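Side-chain contacts in putative uncharacterized protein (Bacteroides vulgatus, PDB 4F7A), which probably binds glycans, perhaps mucin O-glycans, at the cell surface as a SusD-like outer membrane lipoprotein with a TPR-like helical fold: residues A[147-151]-A[152-156]; A[197-200]-A[201-205]; A[438-441]-A[442-445]; A[482-485]-A[486-490]. All blocks are in the same frame, centred on the assembly; numbering follows the deposited sequence.

Contact 1: A[147-151]-A[152-156]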
loop_
_atom_site.group_PDB
_atom_site.type_symbol
_atom_site.label_atom_id
_atom_site.label_comp_id
_atom_site.label_asym_id
_atom_site.label_seq_id
_atom_site.Cartn_x
_atom_site.Cartn_y
_atom_site.Cartn_z
ATOM N N SER A 147 8.882 15.614 19.520
ATOM C CA SER A 147 7.660 15.459 18.730
ATOM C C SER A 147 7.480 14.064 18.112
ATOM O O SER A 147 6.440 13.763 17.502
ATOM C CB SER A 147 7.712 16.484 17.594
ATOM O OG SER A 147 8.964 16.361 16.875
ATOM N N VAL A 148 8.490 13.215 18.256
ATOM C CA VAL A 148 8.586 11.988 17.472
ATOM C C VAL A 148 7.989 10.775 18.189
ATOM O O VAL A 148 8.244 10.547 19.381
ATOM C CB VAL A 148 10.072 11.701 17.118
ATOM C CG1 VAL A 148 10.247 10.305 16.474
ATOM C CG2 VAL A 148 10.586 12.780 16.176
ATOM N N ASP A 149 7.199 10.000 17.455
ATOM C CA ASP A 149 6.830 8.643 17.877
ATOM C C ASP A 149 7.785 7.632 17.246
ATOM O O ASP A 149 7.993 7.668 16.040
ATOM C CB ASP A 149 5.451 8.230 17.351
ATOM C CG ASP A 149 4.312 8.934 17.988
ATOM O OD1 ASP A 149 4.491 9.639 19.005
ATOM O OD2 ASP A 149 3.182 8.757 17.446
ATOM N N THR A 150 8.286 6.672 18.022
ATOM C CA THR A 150 8.861 5.451 17.421
ATOM C C THR A 150 7.749 4.766 16.611
ATOM O O THR A 150 6.555 5.046 16.821
ATOM C CB THR A 150 9.389 4.461 18.479
ATOM O OG1 THR A 150 8.279 3.938 19.200
ATOM C CG2 THR A 150 10.382 5.151 19.477
ATOM N N GLN A 151 8.107 3.905 15.665
ATOM C CA GLN A 151 7.081 3.193 14.914
ATOM C C GLN A 151 6.151 2.400 15.832
ATOM O O GLN A 151 4.947 2.342 15.581
ATOM C CB GLN A 151 7.694 2.270 13.864
ATOM C CG GLN A 151 6.663 1.553 12.993
ATOM C CD GLN A 151 7.311 0.850 11.810
ATOM O OE1 GLN A 151 7.899 -0.225 11.978
ATOM N NE2 GLN A 151 7.175 1.433 10.591
ATOM N N GLU A 152 6.707 1.781 16.868
ATOM C CA GLU A 152 5.897 1.027 17.832
ATOM C C GLU A 152 4.846 1.935 18.478
ATOM O O GLU A 152 3.693 1.569 18.606
ATOM C CB GLU A 152 6.783 0.410 18.910
ATOM C CG GLU A 152 6.012 -0.405 19.964
ATOM C CD GLU A 152 6.933 -1.118 20.937
ATOM O OE1 GLU A 152 8.124 -0.783 21.005
ATOM O OE2 GLU A 152 6.456 -2.023 21.626
ATOM N N GLU A 153 5.268 3.124 18.881
ATOM C CA GLU A 153 4.366 4.085 19.499
ATOM C C GLU A 153 3.308 4.564 18.512
ATOM O O GLU A 153 2.150 4.788 18.909
ATOM C CB GLU A 153 5.144 5.277 20.047
ATOM C CG GLU A 153 5.897 4.919 21.329
ATOM C CD GLU A 153 7.064 5.883 21.660
ATOM O OE1 GLU A 153 7.421 6.801 20.884
ATOM O OE2 GLU A 153 7.652 5.692 22.726
ATOM N N ALA A 154 3.706 4.776 17.258
ATOM C CA ALA A 154 2.735 5.183 16.213
ATOM C C ALA A 154 1.692 4.090 16.018
ATOM O O ALA A 154 0.493 4.380 15.957
ATOM C CB ALA A 154 3.446 5.510 14.888
ATOM N N TYR A 155 2.140 2.833 15.890
ATOM C CA TYR A 155 1.195 1.693 15.771
ATOM C C TYR A 155 0.227 1.601 16.955
ATOM O O TYR A 155 -0.987 1.443 16.789
ATOM C CB TYR A 155 1.947 0.366 15.528
ATOM C CG TYR A 155 2.028 0.091 14.031
ATOM C CD1 TYR A 155 2.925 0.775 13.218
ATOM C CD2 TYR A 155 1.180 -0.821 13.427
ATOM C CE1 TYR A 155 2.976 0.558 11.829
ATOM C CE2 TYR A 155 1.245 -1.060 12.044
ATOM C CZ TYR A 155 2.120 -0.354 11.251
ATOM O OH TYR A 155 2.136 -0.583 9.888
ATOM N N LYS A 156 0.754 1.744 18.164
ATOM C CA LYS A 156 -0.105 1.715 19.329
ATOM C C LYS A 156 -1.107 2.876 19.255
ATOM O O LYS A 156 -2.273 2.702 19.571
ATOM C CB LYS A 156 0.724 1.728 20.616
ATOM C CG LYS A 156 1.396 0.357 20.838
ATOM C CD LYS A 156 2.195 0.244 22.136
ATOM C CE LYS A 156 2.791 -1.171 22.259
ATOM N NZ LYS A 156 3.630 -1.336 23.481
HETATM O O HOH W 1 9.437 8.547 21.204
HETATM O O HOH W 2 5.462 8.624 21.414
HETATM O O HOH W 3 8.962 2.298 21.214
#
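Thr-150 and Glu-153 exchange a reciprocal pair of bonds at the start of helix 151-174. The backbone N of Glu-153 donates to OG1 of Thr-150 over 3.1 Å, while N of Thr-150 returns a bond to OE1 of Glu-153 over 3.0 Å, meeting that oxygen from above the carboxylate plane. Threonine suits the N-cap because its short branched side chain brings OG1 back to the helix: OG1 lies between the backbone N and the carbonyl carbon (chi1 68°), facing the first turn. CG2 of Thr-150 rests 3.7 Å from OE1 of Glu-153. One water joins this OE1 to the carbonyl of Val-148; another, bonded weakly to it and also to OD1 of Asp-149, which Ser-138 holds too, probably eases the nearness of the two carboxylates. Farther in, Gln-151 and Tyr-155 run side by side, CG of Gln-151 packing 3.8 Å from CD1 of Tyr-155. Gln-151 NE2 bonds Thr-129 and Tyr-155 OH bonds Asp-130, both on helix 111-132, while Gln-151 OE1 accepts from N of Trp-504. The N-H of the N-cap residue and that of the third helical residue each find a side-chain acceptor, the signature of a capping box opening a helix of the TPR-like fold.

Contact 2: A[197-200]-A[201-205]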
loop_
_atom_site.group_PDB
_atom_site.type_symbol
_atom_site.label_atom_id
_atom_site.label_comp_id
_atom_site.label_asym_id
_atom_site.label_seq_id
_atom_site.Cartn_x
_atom_site.Cartn_y
_atom_site.Cartn_z
ATOM N N ILE A 197 -17.217 1.556 10.210
ATOM C CA ILE A 197 -16.720 0.642 11.235
ATOM C C ILE A 197 -16.098 -0.604 10.604
ATOM O O ILE A 197 -15.022 -1.068 11.022
ATOM C CB ILE A 197 -17.820 0.233 12.247
ATOM C CG1 ILE A 197 -18.380 1.471 12.969
ATOM C CG2 ILE A 197 -17.233 -0.799 13.268
ATOM C CD1 ILE A 197 -19.570 1.176 13.963
ATOM N N LYS A 198 -16.734 -1.125 9.552
ATOM C CA LYS A 198 -16.160 -2.253 8.785
ATOM C C LYS A 198 -14.799 -1.925 8.159
ATOM O O LYS A 198 -13.871 -2.749 8.186
ATOM C CB LYS A 198 -17.177 -2.710 7.742
ATOM C CG LYS A 198 -16.845 -3.995 7.045
ATOM C CD LYS A 198 -17.878 -4.342 5.972
ATOM C CE LYS A 198 -19.272 -4.488 6.515
ATOM N NZ LYS A 198 -20.144 -5.252 5.537
ATOM N N PHE A 199 -14.673 -0.718 7.625
ATOM C CA PHE A 199 -13.394 -0.154 7.182
ATOM C C PHE A 199 -12.379 -0.179 8.353
ATOM O O PHE A 199 -11.291 -0.757 8.225
ATOM C CB PHE A 199 -13.670 1.272 6.631
ATOM C CG PHE A 199 -12.451 2.055 6.148
ATOM C CD1 PHE A 199 -11.178 1.518 6.080
ATOM C CD2 PHE A 199 -12.630 3.359 5.733
ATOM C CE1 PHE A 199 -10.114 2.282 5.633
ATOM C CE2 PHE A 199 -11.569 4.134 5.269
ATOM C CZ PHE A 199 -10.310 3.603 5.231
ATOM N N ALA A 200 -12.740 0.395 9.493
ATOM C CA ALA A 200 -11.858 0.393 10.674
ATOM C C ALA A 200 -11.444 -1.022 11.099
ATOM O O ALA A 200 -10.291 -1.261 11.440
ATOM C CB ALA A 200 -12.542 1.103 11.864
ATOM N N ASN A 201 -12.385 -1.952 11.091
ATOM C CA ASN A 201 -12.091 -3.333 11.489
ATOM C C ASN A 201 -11.093 -3.981 10.538
ATOM O O ASN A 201 -10.167 -4.667 10.965
ATOM C CB ASN A 201 -13.359 -4.197 11.569
ATOM C CG ASN A 201 -14.337 -3.752 12.641
ATOM O OD1 ASN A 201 -13.948 -3.154 13.642
ATOM N ND2 ASN A 201 -15.622 -4.103 12.458
ATOM N N SER A 202 -11.278 -3.759 9.241
ATOM C CA SER A 202 -10.404 -4.331 8.218
ATOM C C SER A 202 -9.021 -3.718 8.286
ATOM O O SER A 202 -8.026 -4.411 8.181
ATOM C CB SER A 202 -11.006 -4.130 6.831
ATOM O OG SER A 202 -12.323 -4.667 6.803
ATOM N N LEU A 203 -8.967 -2.396 8.444
ATOM C CA LEU A 203 -7.691 -1.695 8.612
ATOM C C LEU A 203 -6.965 -2.194 9.878
ATOM O O LEU A 203 -5.744 -2.453 9.859
ATOM C CB LEU A 203 -7.939 -0.176 8.620
ATOM C CG LEU A 203 -6.720 0.730 8.795
ATOM C CD1 LEU A 203 -5.599 0.468 7.763
ATOM C CD2 LEU A 203 -7.185 2.207 8.779
ATOM N N ARG A 204 -7.711 -2.378 10.971
ATOM C CA ARG A 204 -7.097 -2.903 12.204
ATOM C C ARG A 204 -6.485 -4.269 11.953
ATOM O O ARG A 204 -5.382 -4.549 12.432
ATOM C CB ARG A 204 -8.101 -3.002 13.340
ATOM C CG ARG A 204 -7.481 -3.441 14.658
ATOM C CD ARG A 204 -8.531 -3.871 15.681
ATOM N NE ARG A 204 -9.489 -2.823 16.004
ATOM C CZ ARG A 204 -9.271 -1.727 16.737
ATOM N NH1 ARG A 204 -8.074 -1.456 17.266
ATOM N NH2 ARG A 204 -10.287 -0.864 16.931
ATOM N N LEU A 205 -7.178 -5.120 11.189
ATOM C CA LEU A 205 -6.634 -6.437 10.892
ATOM C C LEU A 205 -5.337 -6.330 10.094
ATOM O O LEU A 205 -4.389 -7.082 10.333
ATOM C CB LEU A 205 -7.630 -7.299 10.143
ATOM C CG LEU A 205 -7.200 -8.733 9.837
ATOM C CD1 LEU A 205 -6.872 -9.514 11.105
ATOM C CD2 LEU A 205 -8.339 -9.408 9.064
#
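The carbonyl oxygen of Lys-198 takes two bonds from Ser-202, one from its backbone N at 3.0 Å and a shorter one from OG at 2.8 Å. The two donors come from opposite faces of the carbonyl plane. This is the familiar i to i-4 serine bond inside an alpha helix, here helix 193-210 of the TPR-like fold. Serine suits the site because OG, anti to the carbonyl carbon with chi1 at -55°, swings back onto the preceding turn; the same hydroxyl accepts from N of Ile-234 in a neighbouring loop, so a buried polar atom is satisfied twice.

Asn-201 lies alongside Ile-197, its ND2 3.8 Å from CG2 of the isoleucine. The amide turns its N-H groups outward, to the carbonyl of Gly-232 and to OD1 of Asn-229. A leucine in its place would probably leave those two loop acceptors without their donor and weaken the tie between helix and loop. Ala-200 is small enough for the helix to lie close to Ile-119 and Val-166, on helices 111-132 and 151-174. Arg-204, one turn on from Ala-200, forms salt bridges with Glu-222 and Asp-163. Phe-199 and Leu-203 pack on helix 111-132, at Ile-119 and Val-122, and between them CE1 of the ring stands 4.3 Å from CD2 of the leucine.

Contact 3: A[438-441]-A[442-445]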
loop_
_atom_site.group_PDB
_atom_site.type_symbol
_atom_site.label_atom_id
_atom_site.label_comp_id
_atom_site.label_asym_id
_atom_site.label_seq_id
_atom_site.Cartn_x
_atom_site.Cartn_y
_atom_site.Cartn_z
ATOM N N ALA A 438 1.660 -3.169 -0.992
ATOM C CA ALA A 438 2.448 -4.257 -1.608
ATOM C C ALA A 438 3.892 -4.245 -1.125
ATOM O O ALA A 438 4.452 -5.278 -0.743
ATOM C CB ALA A 438 2.397 -4.143 -3.142
ATOM N N TRP A 439 4.482 -3.059 -1.123
ATOM C CA TRP A 439 5.856 -2.901 -0.723
ATOM C C TRP A 439 6.037 -3.126 0.784
ATOM O O TRP A 439 7.002 -3.731 1.191
ATOM C CB TRP A 439 6.396 -1.533 -1.148
ATOM C CG TRP A 439 7.904 -1.384 -0.880
ATOM C CD1 TRP A 439 8.847 -2.349 -1.024
ATOM C CD2 TRP A 439 8.604 -0.187 -0.474
ATOM N NE1 TRP A 439 10.101 -1.852 -0.691
ATOM C CE2 TRP A 439 9.971 -0.525 -0.353
ATOM C CE3 TRP A 439 8.200 1.129 -0.170
ATOM C CZ2 TRP A 439 10.927 0.396 0.028
ATOM C CZ3 TRP A 439 9.144 2.036 0.221
ATOM C CH2 TRP A 439 10.504 1.670 0.317
ATOM N N ALA A 440 5.121 -2.613 1.604
ATOM C CA ALA A 440 5.200 -2.802 3.041
ATOM C C ALA A 440 5.180 -4.277 3.372
ATOM O O ALA A 440 6.003 -4.758 4.147
ATOM C CB ALA A 440 4.060 -2.090 3.741
ATOM N N GLU A 441 4.265 -5.013 2.763
ATOM C CA GLU A 441 4.164 -6.452 3.038
ATOM C C GLU A 441 5.336 -7.258 2.503
ATOM O O GLU A 441 5.751 -8.270 3.101
ATOM C CB GLU A 441 2.822 -6.990 2.549
ATOM C CG GLU A 441 1.710 -6.604 3.488
ATOM C CD GLU A 441 1.826 -7.325 4.807
ATOM O OE1 GLU A 441 1.369 -8.499 4.845
ATOM O OE2 GLU A 441 2.365 -6.734 5.790
ATOM N N GLN A 442 5.900 -6.829 1.393
ATOM C CA GLN A 442 7.101 -7.478 0.890
ATOM C C GLN A 442 8.293 -7.331 1.850
ATOM O O GLN A 442 9.043 -8.284 2.095
ATOM C CB GLN A 442 7.440 -6.932 -0.486
ATOM C CG GLN A 442 8.636 -7.606 -1.139
ATOM C CD GLN A 442 9.967 -6.957 -0.816
ATOM O OE1 GLN A 442 10.030 -5.807 -0.385
ATOM N NE2 GLN A 442 11.043 -7.689 -1.061
ATOM N N ARG A 443 8.435 -6.134 2.413
ATOM C CA ARG A 443 9.475 -5.882 3.404
ATOM C C ARG A 443 9.217 -6.629 4.699
ATOM O O ARG A 443 10.150 -7.127 5.317
ATOM C CB ARG A 443 9.638 -4.383 3.665
ATOM C CG ARG A 443 10.209 -3.651 2.443
ATOM C CD ARG A 443 10.316 -2.175 2.666
ATOM N NE ARG A 443 8.997 -1.543 2.535
ATOM C CZ ARG A 443 8.551 -0.541 3.290
ATOM N NH1 ARG A 443 9.314 -0.034 4.258
ATOM N NH2 ARG A 443 7.337 -0.052 3.080
ATOM N N ARG A 444 7.945 -6.731 5.081
ATOM C CA ARG A 444 7.572 -7.339 6.337
ATOM C C ARG A 444 7.775 -8.857 6.274
ATOM O O ARG A 444 8.339 -9.460 7.192
ATOM C CB ARG A 444 6.107 -6.986 6.650
ATOM C CG ARG A 444 5.697 -7.115 8.119
ATOM C CD ARG A 444 4.917 -8.340 8.495
ATOM N NE ARG A 444 3.680 -8.577 7.725
ATOM C CZ ARG A 444 2.944 -9.686 7.854
ATOM N NH1 ARG A 444 3.285 -10.639 8.720
ATOM N NH2 ARG A 444 1.877 -9.862 7.106
ATOM N N THR A 445 7.367 -9.468 5.168
ATOM C CA THR A 445 7.330 -10.951 5.102
ATOM C C THR A 445 8.397 -11.594 4.227
ATOM O O THR A 445 8.583 -12.823 4.276
ATOM C CB THR A 445 5.988 -11.422 4.533
ATOM O OG1 THR A 445 5.896 -11.046 3.151
ATOM C CG2 THR A 445 4.799 -10.809 5.316
HETATM O O HOH W 4 11.961 -4.076 -0.699
#
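Arg-443 lays its side chain over one face of the Trp-439 indole, one turn earlier on helix 435-445. The tryptophan starts anti to its own backbone nitrogen (chi1 -174°), whereas CG of Arg-443 stands anti to the carbonyl carbon, and the chain runs straight on through chi2 and then bends at chi3 (-77°). That bend sets CZ 3.7 Å from the centroid of the six-membered ring, almost on its normal, a cation-pi contact; CD covers the five-membered ring in a CH-pi contact. The two planes are 33° apart, so the stack is tilted. NE also donates to the Trp-439 carbonyl at 3.3 Å, from above the carbonyl plane, while NH1 reaches the carbonyls of Asp-130 and Arg-469. An alanine at Trp-439 would probably leave the guanidinium without its pi contact, held by its carbonyl bonds.

At the indole edge, a water accepts from NE1 of Trp-439 and donates to OE1 of Gln-442.

Farther along, Arg-444 bends at chi2 and chi3 to present its side to Glu-441. Its NH2 meets OE1 on the syn lone pair at 2.7 Å, and its NE meets OE2 at 3.0 Å, fixing the rotation of both groups. Thr-445 CG2 covers one guanidinium face, and its OG1 donates to the Glu-441 carbonyl over 2.8 Å.

Glu-441 is also bridged to Lys-427 and Arg-210, and Arg-444 to Glu-343. So many cations around one buried carboxylate would be expected to keep it ionised, and the buried charges thereby tie helix 435-445 to its neighbours.

Contact 4: A[482-485]-A[486-490]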
loop_
_atom_site.group_PDB
_atom_site.type_symbol
_atom_site.label_atom_id
_atom_site.label_comp_id
_atom_site.label_asym_id
_atom_site.label_seq_id
_atom_site.Cartn_x
_atom_site.Cartn_y
_atom_site.Cartn_z
ATOM N N PRO A 482 16.397 20.555 12.534
ATOM C CA PRO A 482 17.494 19.635 12.790
ATOM C C PRO A 482 17.326 18.850 14.107
ATOM O O PRO A 482 17.692 17.683 14.134
ATOM C CB PRO A 482 18.737 20.545 12.801
ATOM C CG PRO A 482 18.225 21.928 13.048
ATOM C CD PRO A 482 16.887 21.935 12.343
ATOM N N GLU A 483 16.761 19.462 15.159
ATOM C CA GLU A 483 16.510 18.719 16.403
ATOM C C GLU A 483 15.536 17.570 16.140
ATOM O O GLU A 483 15.794 16.424 16.545
ATOM C CB GLU A 483 15.989 19.645 17.507
ATOM C CG GLU A 483 15.665 18.951 18.833
ATOM C CD GLU A 483 16.899 18.547 19.610
ATOM O OE1 GLU A 483 18.022 18.811 19.136
ATOM O OE2 GLU A 483 16.739 17.979 20.709
ATOM N N GLN A 484 14.439 17.841 15.434
ATOM C CA GLN A 484 13.516 16.762 15.111
ATOM C C GLN A 484 14.178 15.647 14.294
ATOM O O GLN A 484 13.912 14.466 14.522
ATOM C CB GLN A 484 12.288 17.272 14.371
ATOM C CG GLN A 484 11.301 16.183 14.011
ATOM C CD GLN A 484 9.988 16.755 13.615
ATOM O OE1 GLN A 484 9.147 17.045 14.474
ATOM N NE2 GLN A 484 9.815 16.993 12.312
ATOM N N TYR A 485 15.027 16.017 13.340
ATOM C CA TYR A 485 15.741 15.016 12.545
ATOM C C TYR A 485 16.588 14.118 13.455
ATOM O O TYR A 485 16.592 12.884 13.299
ATOM C CB TYR A 485 16.609 15.681 11.489
ATOM C CG TYR A 485 17.392 14.688 10.691
ATOM C CD1 TYR A 485 16.743 13.803 9.832
ATOM C CD2 TYR A 485 18.777 14.592 10.821
ATOM C CE1 TYR A 485 17.458 12.854 9.104
ATOM C CE2 TYR A 485 19.511 13.631 10.079
ATOM C CZ TYR A 485 18.831 12.768 9.224
ATOM O OH TYR A 485 19.525 11.817 8.489
ATOM N N LYS A 486 17.291 14.724 14.411
ATOM C CA LYS A 486 18.060 13.944 15.373
ATOM C C LYS A 486 17.137 12.984 16.142
ATOM O O LYS A 486 17.473 11.809 16.330
ATOM C CB LYS A 486 18.803 14.843 16.353
ATOM C CG LYS A 486 19.517 14.026 17.471
ATOM C CD LYS A 486 20.125 14.897 18.540
ATOM C CE LYS A 486 19.077 15.674 19.343
ATOM N NZ LYS A 486 19.709 16.404 20.497
ATOM N N ASN A 487 15.981 13.492 16.584
ATOM C CA ASN A 487 15.009 12.651 17.300
ATOM C C ASN A 487 14.418 11.511 16.484
ATOM O O ASN A 487 14.158 10.427 17.032
ATOM C CB ASN A 487 13.874 13.499 17.885
ATOM C CG ASN A 487 14.350 14.419 18.985
ATOM O OD1 ASN A 487 15.399 14.167 19.596
ATOM N ND2 ASN A 487 13.597 15.511 19.235
ATOM N N LEU A 488 14.196 11.764 15.191
ATOM C CA LEU A 488 13.728 10.743 14.274
ATOM C C LEU A 488 14.797 9.648 14.115
ATOM O O LEU A 488 14.484 8.461 14.167
ATOM C CB LEU A 488 13.392 11.352 12.914
ATOM C CG LEU A 488 12.099 12.165 12.829
ATOM C CD1 LEU A 488 12.095 13.004 11.530
ATOM C CD2 LEU A 488 10.857 11.239 12.896
ATOM N N CYS A 489 16.051 10.063 13.936
ATOM C CA CYS A 489 17.177 9.146 13.871
ATOM C C CYS A 489 17.348 8.282 15.124
ATOM O O CYS A 489 17.523 7.052 15.014
ATOM C CB CYS A 489 18.471 9.906 13.577
ATOM S SG CYS A 489 18.513 10.496 11.857
ATOM N N THR A 490 17.274 8.910 16.296
ATOM C CA THR A 490 17.263 8.175 17.566
ATOM C C THR A 490 16.146 7.138 17.634
ATOM O O THR A 490 16.394 5.972 17.997
ATOM C CB THR A 490 17.170 9.141 18.747
ATOM O OG1 THR A 490 18.293 10.031 18.676
ATOM C CG2 THR A 490 17.164 8.391 20.128
HETATM O O HOH W 5 13.980 17.270 21.547
HETATM O O HOH W 6 16.914 15.654 21.472
#
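Backbone N-H groups of Lys-486 through Cys-489 each bond the carbonyl four residues back, from Pro-482 to Tyr-485, as in a regular alpha helix. Proline fits the first position, where its missing N-H costs the helix no internal bond.

Over one face of the Tyr-485 ring lies SG of Cys-489, 3.8 Å from the centroid and displaced toward the rim, its nearest ring atom being CZ at 3.5 Å. The ring stands anti to the backbone nitrogen (chi1 178°) and SG anti to its carbonyl carbon (chi1 -72°), which brings them together one turn apart in a sulfur-aromatic contact. A compact, polarisable thiol suits the pi face, while the phenol OH goes on to Asp-496.

On another side, Glu-483 and Lys-486 point the same way. The glutamate folds at chi2 (74°), bringing OE1 to 3.2 Å from NZ of the lysine; this salt bridge is long, its hydrogen bonds are weak, and Glu-483 has a second conformer, so the detail of the pairing is doubtful. Long charged chains such as these suit an exposed face. Asn-487 stands nearby with its amide plane nearly perpendicular to the carboxylate, and its ND2 donates to a water 2.9 Å away.

Leu-488 makes the buried side, with CG of Gln-484 4.1 Å from its CD1. Leu-488 packs on Val-148 and Phe-473, and Gln-484 OE1 bonds Ser-147. Helix 482-492 therefore lies against the loop leading to helix 151-174, while Tyr-485 touches Gln-475 and Ala-478 of helix 475-480.

Along the chain the four contacts come in series, 1 to 4. Contact 1 opens helix 151-174, and contact 2 lies on the next helix, 193-210, with centres 20 Å apart; both helices have side-chain contacts with helix 111-132. Contact 3, on helix 435-445, is nearest the middle of the chain and about 19 Å from contacts 1 and 2, centre to centre. Arg-210, at the end of the helix carrying contact 2, forms a salt bridge with Glu-441 and a weak hydrogen bond with Tyr-155. Contacts 1 and 4 alone touch directly, their centres 14 Å apart. Late helices thus pack on earlier parts of this SusD-like chain, helix 482-492 on the loop before helix 151-174 and helix 435-445 on helix 193-210.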